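Local coordinates for protein L-lysine 6-oxidase (Marinomonas mediterranea, PDB 3WEU) that oxidises the epsilon-amino group of free L-lysine with a cysteine tryptophylquinone cofactor, releasing ammonium and the hydrogen peroxide that makes it antibacterial, at residues 258-271 / 401-413. Residues are numbered along the deposited sequence; the frame is centred on the assembly and turned at random.
Sequences ISTLSDTCFDVGVR and KFLALDATQLFLL. With EDO (1,2-ethanediol), chain O.
Thr408, in the first turn of helix 407-413, meets Asp267 midway along helix 261-271, where the two axes cross at 80° and pass 9.3 Å apart; farther back, Ser259 lies beside Leu405 in the loops leading into the helices. Thr408 OG1 donates to Asp267 OD1 over 2.6 Å, on the anti lone pair of that oxygen, and Thr408 N adds a weak bond to the same atom. Arg271, one turn on, grips the Asp267 carboxylate side-on from above its plane, NE to OD1 at 2.9 Å and NH1 to OD2. A chi1 of -59° at Thr408 sets OG1 beside the backbone N, toward Asp267, and turns the CG2 methyl to Phe266 CE2 (3.6 Å). Gln409 ties in the loop: NE2 donates to Ile258 O at 3.0 Å, while OE1 accepts from Ser259 OG (2.6 Å) and, closing a capping box, from Asp406 N. Its amide lies stacked against the Asp263 carboxylate, itself salt-bridged to Arg305. Asp406 N-caps its helix through OD1, 2.9 Å from Gln409 N, and its carboxylate stacks almost parallel on that of Asp267, with the two OD1 atoms 4.0 Å apart. Waters join Asp406 OD2 to Thr264 OG1 and Asp267 OD2 to Ala407 N. Two neighbouring carboxylates are thus tolerable probably because Arg271 offsets one and the helix N-terminus the other; this largely buried junction is mainly polar, with the capping residue Gln409 also bonding the opposite loop.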
ATOM      1  N   ILE A 258      33.570  -0.094  20.024  1.00 13.59           N
ATOM      2  CA  ILE A 258      34.827   0.582  19.998  1.00 12.77           C
ATOM      3  C   ILE A 258      34.809   1.909  20.757  1.00 13.16           C
ATOM      4  O   ILE A 258      35.706   2.159  21.582  1.00 13.27           O
ATOM      5  CB  ILE A 258      35.350   0.748  18.571  1.00 11.94           C
ATOM      6  CG1 ILE A 258      35.812  -0.613  18.005  1.00 12.35           C
ATOM      7  CG2 ILE A 258      36.549   1.745  18.558  1.00 13.58           C
ATOM      8  CD1 ILE A 258      35.914  -0.645  16.467  1.00 13.13           C
ATOM      9  N   SER A 259      33.798   2.728  20.498  1.00 12.00           N
ATOM     10  CA  SER A 259      33.539   3.928  21.312  1.00 13.29           C
ATOM     11  C   SER A 259      32.154   3.747  21.966  1.00 13.33           C
ATOM     12  O   SER A 259      31.105   3.683  21.292  1.00 12.87           O
ATOM     13  CB  SER A 259      33.627   5.226  20.495  1.00 13.82           C
ATOM     14  OG  SER A 259      34.867   5.317  19.765  1.00 15.69           O
ATOM     15  N   THR A 260      32.189   3.561  23.268  1.00 13.58           N
ATOM     16  CA  THR A 260      30.995   3.394  24.099  1.00 13.20           C
ATOM     17  C   THR A 260      30.478   4.741  24.571  1.00 14.31           C
ATOM     18  O   THR A 260      31.186   5.777  24.533  1.00 12.21           O
ATOM     19  CB  THR A 260      31.231   2.544  25.358  1.00 13.12           C
ATOM     20  OG1 THR A 260      31.973   3.308  26.327  1.00 13.60           O
ATOM     21  CG2 THR A 260      32.045   1.287  25.051  1.00 14.01           C
ATOM     22  N   LEU A 261      29.256   4.734  25.087  1.00 14.38           N
ATOM     23  CA  LEU A 261      28.758   5.980  25.710  1.00 15.40           C
ATOM     24  C   LEU A 261      29.526   6.400  26.941  1.00 14.54           C
ATOM     25  O   LEU A 261      29.651   7.609  27.241  1.00 14.40           O
ATOM     26  CB  LEU A 261      27.286   5.858  26.004  1.00 17.17           C
ATOM     27  CG  LEU A 261      26.314   7.022  25.845  1.00 22.67           C
ATOM     28  CD1 LEU A 261      25.978   7.639  27.149  1.00 28.26           C
ATOM     29  CD2 LEU A 261      26.596   8.082  24.755  1.00 20.06           C
ATOM     30  N   SER A 262      30.143   5.448  27.647  1.00 16.03           N
ATOM     31  CA  SER A 262      31.134   5.851  28.675  1.00 14.38           C
ATOM     32  C   SER A 262      32.337   6.607  28.101  1.00 15.79           C
ATOM     33  O   SER A 262      32.711   7.658  28.643  1.00 15.04           O
ATOM     34  CB  SER A 262      31.608   4.692  29.537  1.00 15.96           C
ATOM     35  OG  SER A 262      32.552   5.104  30.523  1.00 15.67           O
ATOM     36  N   ASP A 263      32.869   6.143  26.983  1.00 14.48           N
ATOM     37  CA  ASP A 263      33.917   6.905  26.295  1.00 13.84           C
ATOM     38  C   ASP A 263      33.363   8.317  25.953  1.00 14.44           C
ATOM     39  O   ASP A 263      34.084   9.297  26.118  1.00 15.69           O
ATOM     40  CB  ASP A 263      34.414   6.237  25.036  1.00 13.42           C
ATOM     41  CG  ASP A 263      34.996   4.908  25.303  1.00 15.28           C
ATOM     42  OD1 ASP A 263      35.808   4.816  26.211  1.00 16.44           O
ATOM     43  OD2 ASP A 263      34.570   3.925  24.674  1.00 16.70           O
ATOM     44  N   THR A 264      32.106   8.412  25.528  1.00 15.42           N
ATOM     45  CA  THR A 264      31.526   9.716  25.198  1.00 15.73           C
ATOM     46  C   THR A 264      31.549  10.631  26.426  1.00 18.09           C
ATOM     47  O   THR A 264      32.033  11.802  26.376  1.00 17.38           O
ATOM     48  CB  THR A 264      30.119   9.604  24.641  1.00 17.74           C
ATOM     49  OG1 THR A 264      30.140   8.842  23.428  1.00 15.81           O
ATOM     50  CG2 THR A 264      29.529  11.007  24.378  1.00 18.10           C
ATOM     51  N   CYS A 265      31.031  10.119  27.542  1.00 16.84           N
ATOM     52  CA  CYS A 265      30.961  10.925  28.772  1.00 17.12           C
ATOM     53  C   CYS A 265      32.362  11.323  29.237  1.00 16.61           C
ATOM     54  O   CYS A 265      32.544  12.464  29.671  1.00 16.85           O
ATOM     55  CB  CYS A 265      30.169  10.217  29.895  1.00 16.57           C
ATOM     56  SG  CYS A 265      28.424  10.123  29.501  1.00 19.49           S
ATOM     57  N   PHE A 266      33.332  10.395  29.175  1.00 16.10           N
ATOM     58  CA  PHE A 266      34.691  10.644  29.551  1.00 16.10           C
ATOM     59  C   PHE A 266      35.303  11.764  28.689  1.00 18.14           C
ATOM     60  O   PHE A 266      35.875  12.706  29.189  1.00 16.53           O
ATOM     61  CB  PHE A 266      35.525   9.336  29.431  1.00 16.21           C
ATOM     62  CG  PHE A 266      36.917   9.468  29.923  1.00 15.92           C
ATOM     63  CD1 PHE A 266      37.145   9.641  31.283  1.00 17.98           C
ATOM     64  CD2 PHE A 266      37.997   9.551  29.052  1.00 14.83           C
ATOM     65  CE1 PHE A 266      38.437   9.849  31.750  1.00 19.14           C
ATOM     66  CE2 PHE A 266      39.277   9.703  29.519  1.00 16.74           C
ATOM     67  CZ  PHE A 266      39.514   9.835  30.878  1.00 18.13           C
ATOM     68  N   ASP A 267      35.137  11.653  27.369  1.00 17.23           N
ATOM     69  CA  ASP A 267      35.699  12.647  26.440  1.00 15.71           C
ATOM     70  C   ASP A 267      35.110  14.038  26.709  1.00 15.95           C
ATOM     71  O   ASP A 267      35.850  15.021  26.774  1.00 19.08           O
ATOM     72  CB  ASP A 267      35.360  12.190  25.020  1.00 15.79           C
ATOM     73  CG  ASP A 267      35.707  13.189  23.948  1.00 15.83           C
ATOM     74  OD1 ASP A 267      36.882  13.624  23.902  1.00 17.79           O
ATOM     75  OD2 ASP A 267      34.780  13.463  23.134  1.00 16.41           O
ATOM     76  N   VAL A 268      33.794  14.113  26.836  1.00 16.21           N
ATOM     77  CA  VAL A 268      33.127  15.336  27.215  1.00 15.76           C
ATOM     78  C   VAL A 268      33.697  15.885  28.510  1.00 18.71           C
ATOM     79  O   VAL A 268      33.980  17.125  28.625  1.00 19.31           O
ATOM     80  CB  VAL A 268      31.600  15.146  27.297  1.00 16.12           C
ATOM     81  CG1 VAL A 268      30.912  16.359  27.921  1.00 19.55           C
ATOM     82  CG2 VAL A 268      30.997  14.903  25.963  1.00 16.99           C
ATOM     83  N   GLY A 269      33.921  14.997  29.452  1.00 18.55           N
ATOM     84  CA  GLY A 269      34.465  15.351  30.756  1.00 19.52           C
ATOM     85  C   GLY A 269      35.855  15.961  30.713  1.00 21.36           C
ATOM     86  O   GLY A 269      36.170  16.978  31.408  1.00 19.65           O
ATOM     87  N   VAL A 270      36.703  15.315  29.929  1.00 18.59           N
ATOM     88  CA  VAL A 270      38.096  15.723  29.809  1.00 18.24           C
ATOM     89  C   VAL A 270      38.146  17.097  29.151  1.00 19.04           C
ATOM     90  O   VAL A 270      38.872  17.989  29.601  1.00 19.82           O
ATOM     91  CB  VAL A 270      38.910  14.652  28.998  1.00 18.71           C
ATOM     92  CG1 VAL A 270      40.259  15.189  28.582  1.00 19.98           C
ATOM     93  CG2 VAL A 270      39.118  13.414  29.862  1.00 18.35           C
ATOM     94  N   ARG A 271      37.389  17.263  28.065  1.00 18.01           N
ATOM     95  CA  ARG A 271      37.456  18.484  27.263  1.00 18.63           C
ATOM     96  C   ARG A 271      36.573  19.618  27.818  1.00 20.02           C
ATOM     97  O   ARG A 271      36.743  20.784  27.433  1.00 19.37           O
ATOM     98  CB  ARG A 271      37.067  18.211  25.829  1.00 18.94           C
ATOM     99  CG  ARG A 271      38.087  17.379  25.035  1.00 19.80           C
ATOM    100  CD  ARG A 271      37.716  17.165  23.537  1.00 19.57           C
ATOM    101  NE  ARG A 271      36.465  16.419  23.432  1.00 18.53           N
ATOM    102  CZ  ARG A 271      35.256  16.958  23.305  1.00 20.62           C
ATOM    103  NH1 ARG A 271      34.179  16.187  23.339  1.00 20.48           N
ATOM    104  NH2 ARG A 271      35.087  18.286  23.137  1.00 20.17           N
ATOM    105  N   LYS A 401      30.966  10.720   6.828  1.00 12.38           N
ATOM    106  CA  LYS A 401      30.716   9.444   6.116  1.00 11.69           C
ATOM    107  C   LYS A 401      31.234   8.239   6.889  1.00 12.62           C
ATOM    108  O   LYS A 401      30.538   7.173   6.965  1.00 12.61           O
ATOM    109  CB  LYS A 401      31.391   9.470   4.795  1.00 12.67           C
ATOM    110  CG  LYS A 401      30.762  10.396   3.782  1.00 11.75           C
ATOM    111  CD  LYS A 401      31.441  10.237   2.425  1.00 12.16           C
ATOM    112  CE  LYS A 401      30.643  11.033   1.377  1.00 12.86           C
ATOM    113  NZ  LYS A 401      31.185  10.723   0.025  1.00 12.71           N
ATOM    114  N   PHE A 402      32.461   8.376   7.426  1.00 12.22           N
ATOM    115  CA  PHE A 402      33.193   7.252   8.067  1.00 13.07           C
ATOM    116  C   PHE A 402      33.662   7.548   9.461  1.00 12.22           C
ATOM    117  O   PHE A 402      33.826   8.717   9.864  1.00 12.59           O
ATOM    118  CB  PHE A 402      34.399   6.816   7.191  1.00 12.07           C
ATOM    119  CG  PHE A 402      34.002   6.494   5.756  1.00 13.88           C
ATOM    120  CD1 PHE A 402      33.288   5.319   5.475  1.00 14.06           C
ATOM    121  CD2 PHE A 402      34.356   7.320   4.714  1.00 13.90           C
ATOM    122  CE1 PHE A 402      32.901   4.999   4.216  1.00 14.34           C
ATOM    123  CE2 PHE A 402      33.970   7.004   3.436  1.00 13.51           C
ATOM    124  CZ  PHE A 402      33.252   5.848   3.170  1.00 14.15           C
ATOM    125  N   LEU A 403      33.804   6.473  10.216  1.00 11.90           N
ATOM    126  CA  LEU A 403      33.989   6.588  11.646  1.00 11.83           C
ATOM    127  C   LEU A 403      35.357   7.055  12.057  1.00 11.58           C
ATOM    128  O   LEU A 403      36.335   6.753  11.413  1.00 12.83           O
ATOM    129  CB  LEU A 403      33.654   5.244  12.342  1.00 11.45           C
ATOM    130  CG  LEU A 403      33.475   5.195  13.845  1.00 12.83           C
ATOM    131  CD1 LEU A 403      32.338   6.109  14.299  1.00 12.63           C
ATOM    132  CD2 LEU A 403      33.249   3.769  14.293  1.00 12.82           C
ATOM    133  N   ALA A 404      35.424   7.772  13.180  1.00 12.38           N
ATOM    134  CA  ALA A 404      36.695   8.022  13.922  1.00 13.75           C
ATOM    135  C   ALA A 404      36.420   7.629  15.349  1.00 13.46           C
ATOM    136  O   ALA A 404      35.245   7.549  15.814  1.00 13.99           O
ATOM    137  CB  ALA A 404      37.065   9.516  13.881  1.00 14.47           C
ATOM    138  N   LEU A 405      37.503   7.412  16.082  1.00 14.18           N
ATOM    139  CA  LEU A 405      37.449   7.395  17.505  1.00 13.79           C
ATOM    140  C   LEU A 405      36.987   8.757  18.043  1.00 15.05           C
ATOM    141  O   LEU A 405      36.912   9.790  17.310  1.00 15.08           O
ATOM    142  CB  LEU A 405      38.828   7.092  18.051  1.00 13.06           C
ATOM    143  CG  LEU A 405      39.432   5.738  17.688  1.00 13.82           C
ATOM    144  CD1 LEU A 405      40.848   5.594  18.195  1.00 15.29           C
ATOM    145  CD2 LEU A 405      38.622   4.561  18.187  1.00 15.24           C
ATOM    146  N   ASP A 406      36.687   8.810  19.332  1.00 14.99           N
ATOM    147  CA  ASP A 406      36.452  10.106  19.928  1.00 15.30           C
ATOM    148  C   ASP A 406      37.788  10.796  20.196  1.00 15.15           C
ATOM    149  O   ASP A 406      38.823  10.179  20.117  1.00 14.50           O
ATOM    150  CB  ASP A 406      35.477  10.062  21.145  1.00 15.70           C
ATOM    151  CG  ASP A 406      36.037   9.466  22.404  1.00 16.81           C
ATOM    152  OD1 ASP A 406      37.184   9.813  22.773  1.00 16.78           O
ATOM    153  OD2 ASP A 406      35.263   8.717  23.137  1.00 17.30           O
ATOM    154  N   ALA A 407      37.740  12.085  20.461  1.00 16.18           N
ATOM    155  CA  ALA A 407      38.945  12.895  20.490  1.00 15.75           C
ATOM    156  C   ALA A 407      39.893  12.466  21.600  1.00 15.05           C
ATOM    157  O   ALA A 407      41.099  12.456  21.398  1.00 15.30           O
ATOM    158  CB  ALA A 407      38.594  14.368  20.631  1.00 15.98           C
ATOM    159  N   THR A 408      39.337  11.975  22.692  1.00 13.99           N
ATOM    160  CA  THR A 408      40.168  11.524  23.821  1.00 16.33           C
ATOM    161  C   THR A 408      40.807  10.168  23.556  1.00 15.89           C
ATOM    162  O   THR A 408      42.023   9.983  23.747  1.00 14.97           O
ATOM    163  CB  THR A 408      39.402  11.635  25.150  1.00 16.91           C
ATOM    164  OG1 THR A 408      39.027  13.024  25.311  1.00 17.56           O
ATOM    165  CG2 THR A 408      40.246  11.114  26.338  1.00 18.92           C
ATOM    166  N   GLN A 409      40.012   9.215  23.001  1.00 14.24           N
ATOM    167  CA  GLN A 409      40.614   7.979  22.600  1.00 13.84           C
ATOM    168  C   GLN A 409      41.736   8.219  21.650  1.00 13.32           C
ATOM    169  O   GLN A 409      42.775   7.592  21.720  1.00 13.44           O
ATOM    170  CB  GLN A 409      39.580   7.070  21.957  1.00 13.79           C
ATOM    171  CG  GLN A 409      38.479   6.621  22.864  1.00 13.43           C
ATOM    172  CD  GLN A 409      37.416   5.823  22.108  1.00 14.51           C
ATOM    173  OE1 GLN A 409      36.819   6.327  21.125  1.00 14.13           O
ATOM    174  NE2 GLN A 409      37.234   4.570  22.503  1.00 14.65           N
ATOM    175  N   LEU A 410      41.521   9.095  20.696  1.00 14.51           N
ATOM    176  CA  LEU A 410      42.532   9.250  19.640  1.00 13.78           C
ATOM    177  C   LEU A 410      43.774   9.978  20.170  1.00 14.30           C
ATOM    178  O   LEU A 410      44.923   9.625  19.828  1.00 13.44           O
ATOM    179  CB  LEU A 410      41.923   9.972  18.474  1.00 15.19           C
ATOM    180  CG  LEU A 410      42.821  10.181  17.285  1.00 16.84           C
ATOM    181  CD1 LEU A 410      43.087   8.861  16.552  1.00 16.82           C
ATOM    182  CD2 LEU A 410      42.302  11.214  16.297  1.00 16.91           C
ATOM    183  N   PHE A 411      43.564  10.933  21.075  1.00 16.01           N
ATOM    184  CA  PHE A 411      44.696  11.583  21.724  1.00 16.09           C
ATOM    185  C   PHE A 411      45.603  10.529  22.429  1.00 16.21           C
ATOM    186  O   PHE A 411      46.817  10.489  22.288  1.00 15.83           O
ATOM    187  CB  PHE A 411      44.224  12.595  22.761  1.00 17.06           C
ATOM    188  CG  PHE A 411      45.328  13.052  23.632  1.00 15.89           C
ATOM    189  CD1 PHE A 411      46.348  13.794  23.080  1.00 18.74           C
ATOM    190  CD2 PHE A 411      45.430  12.612  24.921  1.00 15.44           C
ATOM    191  CE1 PHE A 411      47.437  14.184  23.841  1.00 19.25           C
ATOM    192  CE2 PHE A 411      46.501  12.990  25.692  1.00 17.62           C
ATOM    193  CZ  PHE A 411      47.528  13.771  25.154  1.00 17.39           C
ATOM    194  N   LEU A 412      44.974   9.658  23.183  1.00 15.57           N
ATOM    195  CA  LEU A 412      45.696   8.636  23.882  1.00 15.40           C
ATOM    196  C   LEU A 412      46.385   7.659  22.959  1.00 14.53           C
ATOM    197  O   LEU A 412      47.538   7.262  23.186  1.00 16.51           O
ATOM    198  CB  LEU A 412      44.782   7.954  24.895  1.00 15.76           C
ATOM    199  CG  LEU A 412      44.205   8.773  26.039  1.00 16.70           C
ATOM    200  CD1 LEU A 412      43.076   8.108  26.798  1.00 17.68           C
ATOM    201  CD2 LEU A 412      45.287   9.076  27.051  1.00 19.66           C
ATOM    202  N   LEU A 413      45.742   7.312  21.853  1.00 15.31           N
ATOM    203  CA  LEU A 413      46.375   6.500  20.855  1.00 14.09           C
ATOM    204  C   LEU A 413      47.624   7.152  20.250  1.00 14.80           C
ATOM    205  O   LEU A 413      48.647   6.509  20.076  1.00 14.43           O
ATOM    206  CB  LEU A 413      45.350   6.034  19.752  1.00 14.43           C
ATOM    207  CG  LEU A 413      45.869   4.902  18.861  1.00 15.85           C
ATOM    208  CD1 LEU A 413      45.993   3.575  19.621  1.00 15.86           C
ATOM    209  CD2 LEU A 413      44.930   4.724  17.665  1.00 17.10           C
TER
HETATM  210  C1  EDO O 813      37.066  20.988  21.500  1.00 39.60           C
HETATM  211  O1  EDO O 813      36.979  20.623  22.881  1.00 30.65           O
HETATM  212  C2  EDO O 813      38.426  21.631  21.459  1.00 42.40           C
HETATM  213  O2  EDO O 813      39.299  20.860  22.316  1.00 38.99           O
HETATM  214  O   HOH W   1      34.579   5.062  17.205  1.00 14.05           O
HETATM  215  O   HOH W   2      38.516   3.604  25.100  1.00 25.42           O
HETATM  216  O   HOH W   3      32.666   8.497  22.168  1.00 16.72           O
HETATM  217  O   HOH W   4      35.205  13.588  20.414  1.00 15.33           O